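Local coordinates for coclaurine N-methyltransferase (Coptis japonica, PDB 6GKV), which probably transfers a methyl group from S-adenosyl-L-methionine to the ring nitrogen of coclaurine and related tetrahydroisoquinolines in alkaloid biosynthesis, at residues K25-I28 and R29-L32; V317-I320 and N321-G325; P42-E45 and E46-E50; I7-L10 and L11-E15. One frame throughout, in Å; residues are numbered along the deposited sequence.

The four contacts are local ones on four helices. Contacts 4 and 1 lie on helices 2-16 and 21-39, and contact 3 is the start of helix 44-58 with the N-cap before it. Contact 2 lies on helix 313-335. Contacts 1 and 4 touch where Leu27 CD1 meets Leu10 CD1 at 3.7 Å. Contacts 2 and 4 touch where Asn321 ND2 probably donates to Glu15 O at 3.2 Å. Contact 3 stands apart, its centre about 38 Å from that of contact 2, and faces the second subunit. Contacts 1 and 2 come nearest the bound N-methylheliamine: the side chain of Trp323 lies about 8 Å from it and that of Leu32 about 9 Å.

Contact 1. Residues K25-I28 and R29-L32; sequences KQLI and RREL
Gln26 reaches Arg30 because its CG is anti to the backbone N (chi1 -172°) and its chain runs on extended. Arg30 turns its CG beside its own N and is also extended, which carries its guanidinium back along the helix. Gln26 OE1 then lies 2.8 Å from Arg30 NH2, with the amide and guanidinium planes 52° apart. Leu27 CD2 comes close to the other terminal nitrogen, Arg30 NH1. One residue earlier, Lys25 CB sits over one face of the Arg29 guanidinium, offset toward its rim, 3.8 Å from Arg29 NH2. Ile28 and Leu32 lie side by side, Ile28 CG2 touching Leu32 CG at 4.1 Å. Two backbone bonds are nearly straight: Arg29 N to Lys25 O and Leu32 N to Ile28 O, both 2.9 Å. Between them the backbone bonds are weak, being long or bent. A water donates to Leu27 O at 2.6 Å and to Glu31 OE2, while Glu31 OE1 forms a salt bridge with Arg34. These residues form the middle of helix 21-39. Arg29 NE makes a salt bridge with Glu332 OE1 on helix 313-335, which Lys25 and Ile28 also touch. Trp245 and Phe246 cover Ile28, and Tyr336 meets Leu32.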
loop_
_atom_site.group_PDB
_atom_site.type_symbol
_atom_site.label_atom_id
_atom_site.label_comp_id
_atom_site.label_asym_id
_atom_site.label_seq_id
_atom_site.Cartn_x
_atom_site.Cartn_y
_atom_site.Cartn_z
ATOM N N LYS A 25 -19.316 -13.404 -22.427
ATOM C CA LYS A 25 -18.866 -12.129 -21.859
ATOM C C LYS A 25 -19.899 -11.556 -20.887
ATOM O O LYS A 25 -19.562 -11.168 -19.769
ATOM C CB LYS A 25 -18.577 -11.121 -22.968
ATOM C CG LYS A 25 -17.297 -11.423 -23.783
ATOM C CD LYS A 25 -17.278 -10.616 -25.090
ATOM C CE LYS A 25 -15.938 -10.715 -25.800
ATOM N NZ LYS A 25 -15.946 -9.971 -27.106
ATOM N N GLN A 26 -21.163 -11.528 -21.303
ATOM C CA GLN A 26 -22.227 -11.106 -20.408
ATOM C C GLN A 26 -22.250 -11.885 -19.091
ATOM O O GLN A 26 -22.440 -11.298 -18.037
ATOM C CB GLN A 26 -23.584 -11.236 -21.100
ATOM C CG GLN A 26 -24.721 -10.633 -20.316
ATOM C CD GLN A 26 -26.017 -10.641 -21.090
ATOM O OE1 GLN A 26 -27.057 -11.061 -20.585
ATOM N NE2 GLN A 26 -25.958 -10.187 -22.330
ATOM N N LEU A 27 -22.064 -13.202 -19.143
ATOM C CA LEU A 27 -22.144 -14.014 -17.925
ATOM C C LEU A 27 -20.919 -13.814 -17.039
ATOM O O LEU A 27 -21.015 -13.876 -15.804
ATOM C CB LEU A 27 -22.302 -15.502 -18.265
ATOM C CG LEU A 27 -23.644 -15.920 -18.872
ATOM C CD1 LEU A 27 -23.627 -17.380 -19.316
ATOM C CD2 LEU A 27 -24.764 -15.681 -17.879
ATOM N N ILE A 28 -19.771 -13.609 -17.681
ATOM C CA ILE A 28 -18.522 -13.369 -16.975
ATOM C C ILE A 28 -18.644 -12.053 -16.209
ATOM O O ILE A 28 -18.374 -12.009 -15.009
ATOM C CB ILE A 28 -17.317 -13.353 -17.950
ATOM C CG1 ILE A 28 -17.041 -14.777 -18.440
ATOM C CG2 ILE A 28 -16.092 -12.797 -17.282
ATOM C CD1 ILE A 28 -15.860 -14.919 -19.366
ATOM N N ARG A 29 -19.104 -11.004 -16.893
ATOM C CA ARG A 29 -19.268 -9.690 -16.279
ATOM C C ARG A 29 -20.138 -9.745 -15.042
ATOM O O ARG A 29 -19.955 -8.947 -14.118
ATOM C CB ARG A 29 -19.884 -8.694 -17.254
ATOM C CG ARG A 29 -19.014 -8.392 -18.412
ATOM C CD ARG A 29 -19.445 -7.148 -19.082
ATOM N NE ARG A 29 -18.912 -7.139 -20.428
ATOM C CZ ARG A 29 -19.652 -7.335 -21.508
ATOM N NH1 ARG A 29 -20.966 -7.524 -21.385
ATOM N NH2 ARG A 29 -19.081 -7.328 -22.709
ATOM N N ARG A 30 -21.089 -10.675 -15.030
ATOM C CA ARG A 30 -22.020 -10.785 -13.914
ATOM C C ARG A 30 -21.298 -11.319 -12.695
ATOM O O ARG A 30 -21.599 -10.922 -11.571
ATOM C CB ARG A 30 -23.195 -11.702 -14.249
ATOM C CG ARG A 30 -24.122 -11.185 -15.305
ATOM C CD ARG A 30 -25.348 -12.107 -15.385
ATOM N NE ARG A 30 -26.202 -11.764 -16.524
ATOM C CZ ARG A 30 -27.044 -12.593 -17.122
ATOM N NH1 ARG A 30 -27.173 -13.849 -16.701
ATOM N NH2 ARG A 30 -27.759 -12.163 -18.149
ATOM N N GLU A 31 -20.362 -12.240 -12.924
ATOM C CA GLU A 31 -19.568 -12.810 -11.832
ATOM C C GLU A 31 -18.553 -11.788 -11.337
ATOM O O GLU A 31 -18.391 -11.605 -10.132
ATOM C CB GLU A 31 -18.862 -14.104 -12.268
ATOM C CG GLU A 31 -19.790 -15.276 -12.442
ATOM C CD GLU A 31 -20.715 -15.474 -11.251
ATOM O OE1 GLU A 31 -20.206 -15.619 -10.117
ATOM O OE2 GLU A 31 -21.949 -15.482 -11.453
ATOM N N LEU A 32 -17.867 -11.152 -12.283
ATOM C CA LEU A 32 -16.960 -10.055 -11.989
ATOM C C LEU A 32 -17.627 -9.035 -11.069
ATOM O O LEU A 32 -17.151 -8.787 -9.966
ATOM C CB LEU A 32 -16.508 -9.378 -13.276
ATOM C CG LEU A 32 -15.566 -10.207 -14.136
ATOM C CD1 LEU A 32 -15.018 -9.336 -15.251
ATOM C CD2 LEU A 32 -14.447 -10.776 -13.271
HETATM O O HOH W 1 -22.783 -15.311 -14.599
#

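Contact 2. Residues V317-I320 and N321-G325; sequences VKLI and NYWRG
Ile320 and Val317 pack against Arg324 and Asn321 of the next helical turn. Ile320 CG1 lies over the centre of one guanidinium face of Arg324, 4.0 Å above the plane. A chi1 of 171° places CG1 anti to the backbone N, on the side where the Arg324 guanidinium passes. Val317 CG1 lies alongside the amide, 3.5 Å from Asn321 ND2. Among the other van der Waals contacts, Leu319 CD1 makes an apolar one with Trp323 CD1 at 4.2 Å. Tyr322 CE2 stands over the centre of one face of the indole, with Trp323 CD1 at the tyrosine's edge.

Side-chain hydrogen bonds come next. Within 321-325, Arg324 NH1 donates to Asn321 OD1 at 2.7 Å. The acceptor lies in the guanidinium plane, at its edge, while the donor is tilted 30° from the amide's carbonyl plane. Asn321 ND2 probably donates to Glu15 O of helix 2-16.

Backbone bonds join Asn321 N to Val317 O (3.1 Å), Trp323 N to Leu319 O and Arg324 N to Ile320 O. Were this asparagine an alanine, Arg324 NH1 and Glu15 O would probably lose these partners.

Asn321 is buried, and its amide works as a polar link: OD1 holds one end of the Arg324 guanidinium, and ND2 probably ties helix 313-335 to the N-terminal one.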
loop_
_atom_site.group_PDB
_atom_site.type_symbol
_atom_site.label_atom_id
_atom_site.label_comp_id
_atom_site.label_asym_id
_atom_site.label_seq_id
_atom_site.Cartn_x
_atom_site.Cartn_y
_atom_site.Cartn_z
ATOM N N VAL A 317 -12.295 -30.524 -29.225
ATOM C CA VAL A 317 -13.272 -29.466 -29.018
ATOM C C VAL A 317 -13.194 -28.864 -27.611
ATOM O O VAL A 317 -13.123 -27.648 -27.461
ATOM C CB VAL A 317 -14.693 -29.981 -29.255
ATOM C CG1 VAL A 317 -15.725 -28.944 -28.804
ATOM C CG2 VAL A 317 -14.877 -30.343 -30.708
ATOM N N LYS A 318 -13.224 -29.702 -26.580
ATOM C CA LYS A 318 -13.170 -29.192 -25.211
ATOM C C LYS A 318 -11.912 -28.351 -25.006
ATOM O O LYS A 318 -11.945 -27.326 -24.323
ATOM C CB LYS A 318 -13.220 -30.327 -24.181
ATOM C CG LYS A 318 -14.593 -31.041 -24.080
ATOM C CD LYS A 318 -14.591 -32.125 -22.979
ATOM C CE LYS A 318 -15.942 -32.824 -22.831
ATOM N NZ LYS A 318 -15.970 -34.244 -23.343
ATOM N N LEU A 319 -10.818 -28.763 -25.636
ATOM C CA LEU A 319 -9.540 -28.113 -25.407
ATOM C C LEU A 319 -9.463 -26.744 -26.068
ATOM O O LEU A 319 -8.926 -25.796 -25.485
ATOM C CB LEU A 319 -8.406 -29.004 -25.899
ATOM C CG LEU A 319 -6.996 -28.545 -25.542
ATOM C CD1 LEU A 319 -6.874 -28.255 -24.050
ATOM C CD2 LEU A 319 -6.029 -29.629 -25.980
ATOM N N ILE A 320 -9.987 -26.626 -27.283
ATOM C CA ILE A 320 -9.962 -25.337 -27.963
ATOM C C ILE A 320 -10.885 -24.337 -27.228
ATOM O O ILE A 320 -10.561 -23.164 -27.095
ATOM C CB ILE A 320 -10.349 -25.482 -29.449
ATOM C CG1 ILE A 320 -10.528 -24.119 -30.110
ATOM C CG2 ILE A 320 -11.633 -26.230 -29.597
ATOM C CD1 ILE A 320 -9.238 -23.363 -30.309
ATOM N N ASN A 321 -12.012 -24.809 -26.708
ATOM C CA ASN A 321 -12.908 -23.927 -25.980
ATOM C C ASN A 321 -12.360 -23.622 -24.590
ATOM O O ASN A 321 -12.782 -22.662 -23.931
ATOM C CB ASN A 321 -14.298 -24.541 -25.897
ATOM C CG ASN A 321 -15.023 -24.472 -27.213
ATOM O OD1 ASN A 321 -15.073 -23.409 -27.834
ATOM N ND2 ASN A 321 -15.578 -25.605 -27.665
ATOM N N TYR A 322 -11.420 -24.455 -24.144
ATOM C CA TYR A 322 -10.714 -24.158 -22.915
ATOM C C TYR A 322 -9.917 -22.887 -23.136
ATOM O O TYR A 322 -9.947 -21.959 -22.329
ATOM C CB TYR A 322 -9.759 -25.281 -22.482
ATOM C CG TYR A 322 -8.852 -24.762 -21.384
ATOM C CD1 TYR A 322 -9.288 -24.742 -20.066
ATOM C CD2 TYR A 322 -7.592 -24.228 -21.671
ATOM C CE1 TYR A 322 -8.502 -24.229 -19.058
ATOM C CE2 TYR A 322 -6.789 -23.699 -20.654
ATOM C CZ TYR A 322 -7.256 -23.713 -19.351
ATOM O OH TYR A 322 -6.498 -23.221 -18.324
ATOM N N TRP A 323 -9.171 -22.870 -24.233
ATOM C CA TRP A 323 -8.289 -21.763 -24.498
ATOM C C TRP A 323 -9.094 -20.493 -24.827
ATOM O O TRP A 323 -8.694 -19.383 -24.462
ATOM C CB TRP A 323 -7.304 -22.143 -25.602
ATOM C CG TRP A 323 -6.164 -22.959 -25.001
ATOM C CD1 TRP A 323 -5.907 -24.294 -25.193
ATOM C CD2 TRP A 323 -5.188 -22.508 -24.054
ATOM N NE1 TRP A 323 -4.813 -24.685 -24.450
ATOM C CE2 TRP A 323 -4.348 -23.592 -23.734
ATOM C CE3 TRP A 323 -4.916 -21.265 -23.449
ATOM C CZ2 TRP A 323 -3.270 -23.495 -22.855
ATOM C CZ3 TRP A 323 -3.844 -21.159 -22.571
ATOM C CH2 TRP A 323 -3.037 -22.264 -22.280
ATOM N N ARG A 324 -10.252 -20.658 -25.460
ATOM C CA ARG A 324 -11.167 -19.534 -25.675
ATOM C C ARG A 324 -11.590 -18.917 -24.357
ATOM O O ARG A 324 -11.443 -17.724 -24.172
ATOM C CB ARG A 324 -12.400 -19.977 -26.454
ATOM C CG ARG A 324 -12.145 -20.167 -27.933
ATOM C CD ARG A 324 -13.285 -20.935 -28.587
ATOM N NE ARG A 324 -13.118 -20.974 -30.029
ATOM C CZ ARG A 324 -13.798 -21.773 -30.841
ATOM N NH1 ARG A 324 -14.692 -22.620 -30.347
ATOM N NH2 ARG A 324 -13.567 -21.733 -32.146
ATOM N N GLY A 325 -12.087 -19.729 -23.429
ATOM C CA GLY A 325 -12.421 -19.255 -22.089
ATOM C C GLY A 325 -11.242 -18.686 -21.305
ATOM O O GLY A 325 -11.420 -17.887 -20.394
#

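Contact 3. Residues P42-E45 and E46-E50; sequences PTYE and EQIAE
Thr43 OG1 meets both the backbone and the carboxylate of Glu46. It accepts from Glu46 N at 3.2 Å with an N-H...O angle of 155°. It also donates to Glu46 OE2 at 3.0 Å, so the hydroxyl is used in both directions. The chi1 of 66° puts OG1 between the backbone N and the carbonyl carbon, facing the start of the helix. The carboxylate is met from above its plane, 50° out of it. Glu46 reaches back with an extended chain, and its OE2 also touches Pro42 CG at 3.6 Å.

Thr43 is the N-cap of helix 44-58. The exchange with Glu46 resembles a capping box, but the glutamate's return bond goes to the cap hydroxyl. Thr43 O accepts from Gln47 N at 3.1 Å, in the carbonyl plane, and weakly from Glu46 N. Ile48 N then donates to Tyr44 O at 2.9 Å, and Ala49 N to Glu45 O. Tyr44 N is satisfied by Glu340 OE1 of the second subunit.

The Gln47 amide turns away from this turn, bent at chi2. Its OE1 accepts from Lys41 N and its NE2 donates to Gly39 O, at the end of helix 21-39. Tyr44 crosses Ile48 obliquely, Tyr44 CE2 lying 3.5 Å from Ile48 CG1. Lys231 of the second subunit packs on Tyr44, and Thr278 of that subunit packs on Glu45 and Ile48.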
loop_
_atom_site.group_PDB
_atom_site.type_symbol
_atom_site.label_atom_id
_atom_site.label_comp_id
_atom_site.label_asym_id
_atom_site.label_seq_id
_atom_site.Cartn_x
_atom_site.Cartn_y
_atom_site.Cartn_z
ATOM N N PRO A 42 -17.215 -1.610 3.113
ATOM C CA PRO A 42 -17.852 -0.304 3.316
ATOM C C PRO A 42 -16.978 0.675 4.119
ATOM O O PRO A 42 -17.151 1.885 3.983
ATOM C CB PRO A 42 -19.160 -0.653 4.057
ATOM C CG PRO A 42 -18.971 -2.050 4.578
ATOM C CD PRO A 42 -17.995 -2.726 3.670
ATOM N N THR A 43 -16.046 0.180 4.921
ATOM C CA THR A 43 -15.117 1.077 5.613
ATOM C C THR A 43 -13.685 0.763 5.227
ATOM O O THR A 43 -13.348 -0.396 4.992
ATOM C CB THR A 43 -15.236 0.962 7.122
ATOM O OG1 THR A 43 -14.816 -0.344 7.518
ATOM C CG2 THR A 43 -16.669 1.166 7.564
ATOM N N TYR A 44 -12.833 1.787 5.159
ATOM C CA TYR A 44 -11.440 1.551 4.794
ATOM C C TYR A 44 -10.755 0.649 5.817
ATOM O O TYR A 44 -9.875 -0.133 5.468
ATOM C CB TYR A 44 -10.677 2.861 4.658
ATOM C CG TYR A 44 -9.456 2.708 3.799
ATOM C CD1 TYR A 44 -9.589 2.404 2.463
ATOM C CD2 TYR A 44 -8.171 2.865 4.314
ATOM C CE1 TYR A 44 -8.485 2.248 1.633
ATOM C CE2 TYR A 44 -7.051 2.700 3.488
ATOM C CZ TYR A 44 -7.226 2.393 2.143
ATOM O OH TYR A 44 -6.163 2.230 1.283
ATOM N N GLU A 45 -11.184 0.763 7.073
ATOM C CA GLU A 45 -10.624 -0.012 8.163
ATOM C C GLU A 45 -10.771 -1.501 7.877
ATOM O O GLU A 45 -9.830 -2.269 8.069
ATOM C CB GLU A 45 -11.312 0.332 9.482
ATOM C CG GLU A 45 -10.813 -0.484 10.641
ATOM C CD GLU A 45 -11.643 -0.281 11.887
ATOM O OE1 GLU A 45 -12.702 0.375 11.792
ATOM O OE2 GLU A 45 -11.245 -0.786 12.962
ATOM N N GLU A 46 -11.959 -1.884 7.411
ATOM C CA GLU A 46 -12.267 -3.271 7.052
ATOM C C GLU A 46 -11.497 -3.709 5.811
ATOM O O GLU A 46 -11.028 -4.840 5.726
ATOM C CB GLU A 46 -13.769 -3.442 6.842
ATOM C CG GLU A 46 -14.529 -3.661 8.146
ATOM C CD GLU A 46 -16.047 -3.521 8.017
ATOM O OE1 GLU A 46 -16.771 -4.111 8.861
ATOM O OE2 GLU A 46 -16.509 -2.812 7.093
ATOM N N GLN A 47 -11.338 -2.802 4.859
ATOM C CA GLN A 47 -10.544 -3.084 3.670
ATOM C C GLN A 47 -9.101 -3.437 4.040
ATOM O O GLN A 47 -8.543 -4.393 3.500
ATOM C CB GLN A 47 -10.561 -1.872 2.730
ATOM C CG GLN A 47 -10.217 -2.187 1.280
ATOM C CD GLN A 47 -11.335 -2.964 0.565
ATOM O OE1 GLN A 47 -12.416 -2.428 0.288
ATOM N NE2 GLN A 47 -11.068 -4.230 0.267
ATOM N N ILE A 48 -8.490 -2.645 4.937
ATOM C CA ILE A 48 -7.073 -2.821 5.279
ATOM C C ILE A 48 -6.895 -4.088 6.113
ATOM O O ILE A 48 -5.977 -4.842 5.889
ATOM C CB ILE A 48 -6.504 -1.590 6.031
ATOM C CG1 ILE A 48 -6.412 -0.400 5.089
ATOM C CG2 ILE A 48 -5.091 -1.834 6.532
ATOM C CD1 ILE A 48 -5.493 -0.672 3.931
ATOM N N ALA A 49 -7.800 -4.304 7.063
ATOM C CA ALA A 49 -7.863 -5.530 7.845
ATOM C C ALA A 49 -7.969 -6.796 6.977
ATOM O O ALA A 49 -7.353 -7.803 7.312
ATOM C CB ALA A 49 -9.031 -5.463 8.810
ATOM N N GLU A 50 -8.739 -6.753 5.882
ATOM C CA GLU A 50 -8.766 -7.868 4.905
ATOM C C GLU A 50 -7.403 -8.134 4.287
ATOM O O GLU A 50 -7.014 -9.276 4.100
ATOM C CB GLU A 50 -9.763 -7.602 3.779
ATOM C CG GLU A 50 -11.203 -7.810 4.175
ATOM C CD GLU A 50 -11.443 -9.213 4.737
ATOM O OE1 GLU A 50 -11.042 -10.209 4.082
ATOM O OE2 GLU A 50 -12.025 -9.320 5.841
#

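Contact 4. Residues I7-L10 and L11-E15; sequences IVEL and LKQLE
Ile7 to Leu10 and Leu11 to Glu15 are successive parts of the alpha-helix 2-16, joined by four i to i+4 backbone bonds. Leu11 N donates to Ile7 O at 2.9 Å, in the carbonyl plane. Gln13 N is tilted a little from the carbonyl plane of Glu9, and Leu14 N approaches Leu10 O nearly end-on. The bond from Lys12 N to Val8 O is longer, 3.3 Å, and its donor stands 39° above the carbonyl plane.

On the outer side Glu9 and Lys12 form a salt bridge, their side chains crossing at a slant. Glu9 CG is anti to the backbone N (chi1 -176°), and with a bend at chi2 this brings the carboxylate to Lys12. Lys12 bends at chi3 and chi4, which folds NZ back to Glu9 OE1. The 2.4 Å between Glu9 OE1 and Lys12 NZ is very short, so its exact length is doubtful. Gln13 crosses Glu9 at about a right angle, with Gln13 NE2 3.7 Å from Glu9 CG. A glutamine in place of Glu9 would probably leave the Lys12 ammonium without its charged mate and free to swing away.

The inner side is apolar. Trp245 lies on Ile7, Leu10 and Leu11. Helix 21-39 meets Leu14 through Ile24. Ile7 CG2 touches Leu11 CD1 at 4.3 Å, and Leu10 CG touches Leu14 CD1 at 3.9 Å.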
loop_
_atom_site.group_PDB
_atom_site.type_symbol
_atom_site.label_atom_id
_atom_site.label_comp_id
_atom_site.label_asym_id
_atom_site.label_seq_id
_atom_site.Cartn_x
_atom_site.Cartn_y
_atom_site.Cartn_z
ATOM N N ILE A 7 -25.807 -24.530 -13.497
ATOM C CA ILE A 7 -24.405 -24.197 -13.687
ATOM C C ILE A 7 -23.611 -25.253 -14.429
ATOM O O ILE A 7 -22.821 -24.918 -15.328
ATOM C CB ILE A 7 -23.721 -23.948 -12.334
ATOM C CG1 ILE A 7 -24.128 -22.583 -11.796
ATOM C CG2 ILE A 7 -22.189 -24.043 -12.444
ATOM C CD1 ILE A 7 -23.329 -22.202 -10.631
ATOM N N VAL A 8 -23.799 -26.515 -14.033
ATOM C CA VAL A 8 -23.090 -27.643 -14.643
ATOM C C VAL A 8 -23.508 -27.848 -16.097
ATOM O O VAL A 8 -22.719 -28.334 -16.899
ATOM C CB VAL A 8 -23.305 -28.985 -13.866
ATOM C CG1 VAL A 8 -23.091 -28.786 -12.381
ATOM C CG2 VAL A 8 -24.666 -29.563 -14.127
ATOM N N GLU A 9 -24.734 -27.457 -16.436
ATOM C CA GLU A 9 -25.166 -27.475 -17.827
ATOM C C GLU A 9 -24.454 -26.371 -18.609
ATOM O O GLU A 9 -24.039 -26.576 -19.743
ATOM C CB GLU A 9 -26.688 -27.325 -17.931
ATOM C CG GLU A 9 -27.241 -27.423 -19.350
ATOM C CD GLU A 9 -26.968 -28.765 -20.017
ATOM O OE1 GLU A 9 -26.791 -29.754 -19.283
ATOM O OE2 GLU A 9 -26.942 -28.826 -21.267
ATOM N N LEU A 10 -24.288 -25.208 -17.993
ATOM C CA LEU A 10 -23.563 -24.096 -18.623
ATOM C C LEU A 10 -22.118 -24.451 -18.918
ATOM O O LEU A 10 -21.640 -24.258 -20.039
ATOM C CB LEU A 10 -23.598 -22.845 -17.739
ATOM C CG LEU A 10 -22.730 -21.703 -18.270
ATOM C CD1 LEU A 10 -23.407 -21.072 -19.493
ATOM C CD2 LEU A 10 -22.492 -20.694 -17.181
ATOM N N LEU A 11 -21.426 -24.951 -17.897
ATOM C CA LEU A 11 -20.056 -25.434 -18.062
ATOM C C LEU A 11 -19.927 -26.426 -19.238
ATOM O O LEU A 11 -18.987 -26.310 -20.012
ATOM C CB LEU A 11 -19.540 -26.053 -16.744
ATOM C CG LEU A 11 -19.390 -25.009 -15.613
ATOM C CD1 LEU A 11 -18.634 -25.496 -14.370
ATOM C CD2 LEU A 11 -18.753 -23.716 -16.124
ATOM N N LYS A 12 -20.865 -27.358 -19.429
ATOM C CA LYS A 12 -20.715 -28.287 -20.580
ATOM C C LYS A 12 -21.007 -27.675 -21.944
ATOM O O LYS A 12 -20.376 -28.005 -22.943
ATOM C CB LYS A 12 -21.569 -29.540 -20.423
ATOM C CG LYS A 12 -21.566 -30.120 -19.049
ATOM C CD LYS A 12 -22.334 -31.458 -19.005
ATOM C CE LYS A 12 -23.475 -31.540 -20.009
ATOM N NZ LYS A 12 -24.763 -31.094 -19.423
ATOM N N GLN A 13 -21.962 -26.774 -21.986
ATOM C CA GLN A 13 -22.191 -25.988 -23.185
ATOM C C GLN A 13 -20.962 -25.205 -23.633
ATOM O O GLN A 13 -20.689 -25.080 -24.839
ATOM C CB GLN A 13 -23.311 -25.019 -22.930
ATOM C CG GLN A 13 -24.623 -25.664 -22.671
ATOM C CD GLN A 13 -25.692 -24.612 -22.661
ATOM O OE1 GLN A 13 -25.555 -23.594 -23.327
ATOM N NE2 GLN A 13 -26.786 -24.847 -21.938
ATOM N N LEU A 14 -20.256 -24.641 -22.650
ATOM C CA LEU A 14 -19.017 -23.919 -22.893
ATOM C C LEU A 14 -17.948 -24.877 -23.421
ATOM O O LEU A 14 -17.333 -24.610 -24.446
ATOM C CB LEU A 14 -18.553 -23.203 -21.615
ATOM C CG LEU A 14 -19.482 -22.091 -21.127
ATOM C CD1 LEU A 14 -19.133 -21.606 -19.717
ATOM C CD2 LEU A 14 -19.443 -20.936 -22.101
ATOM N N GLU A 15 -17.729 -25.988 -22.724
ATOM C CA GLU A 15 -16.843 -27.063 -23.214
ATOM C C GLU A 15 -17.172 -27.485 -24.663
ATOM O O GLU A 15 -16.276 -27.796 -25.454
ATOM C CB GLU A 15 -16.938 -28.295 -22.306
ATOM C CG GLU A 15 -16.407 -28.113 -20.901
ATOM C CD GLU A 15 -16.708 -29.309 -20.004
ATOM O OE1 GLU A 15 -17.150 -30.358 -20.513
ATOM O OE2 GLU A 15 -16.490 -29.200 -18.777
#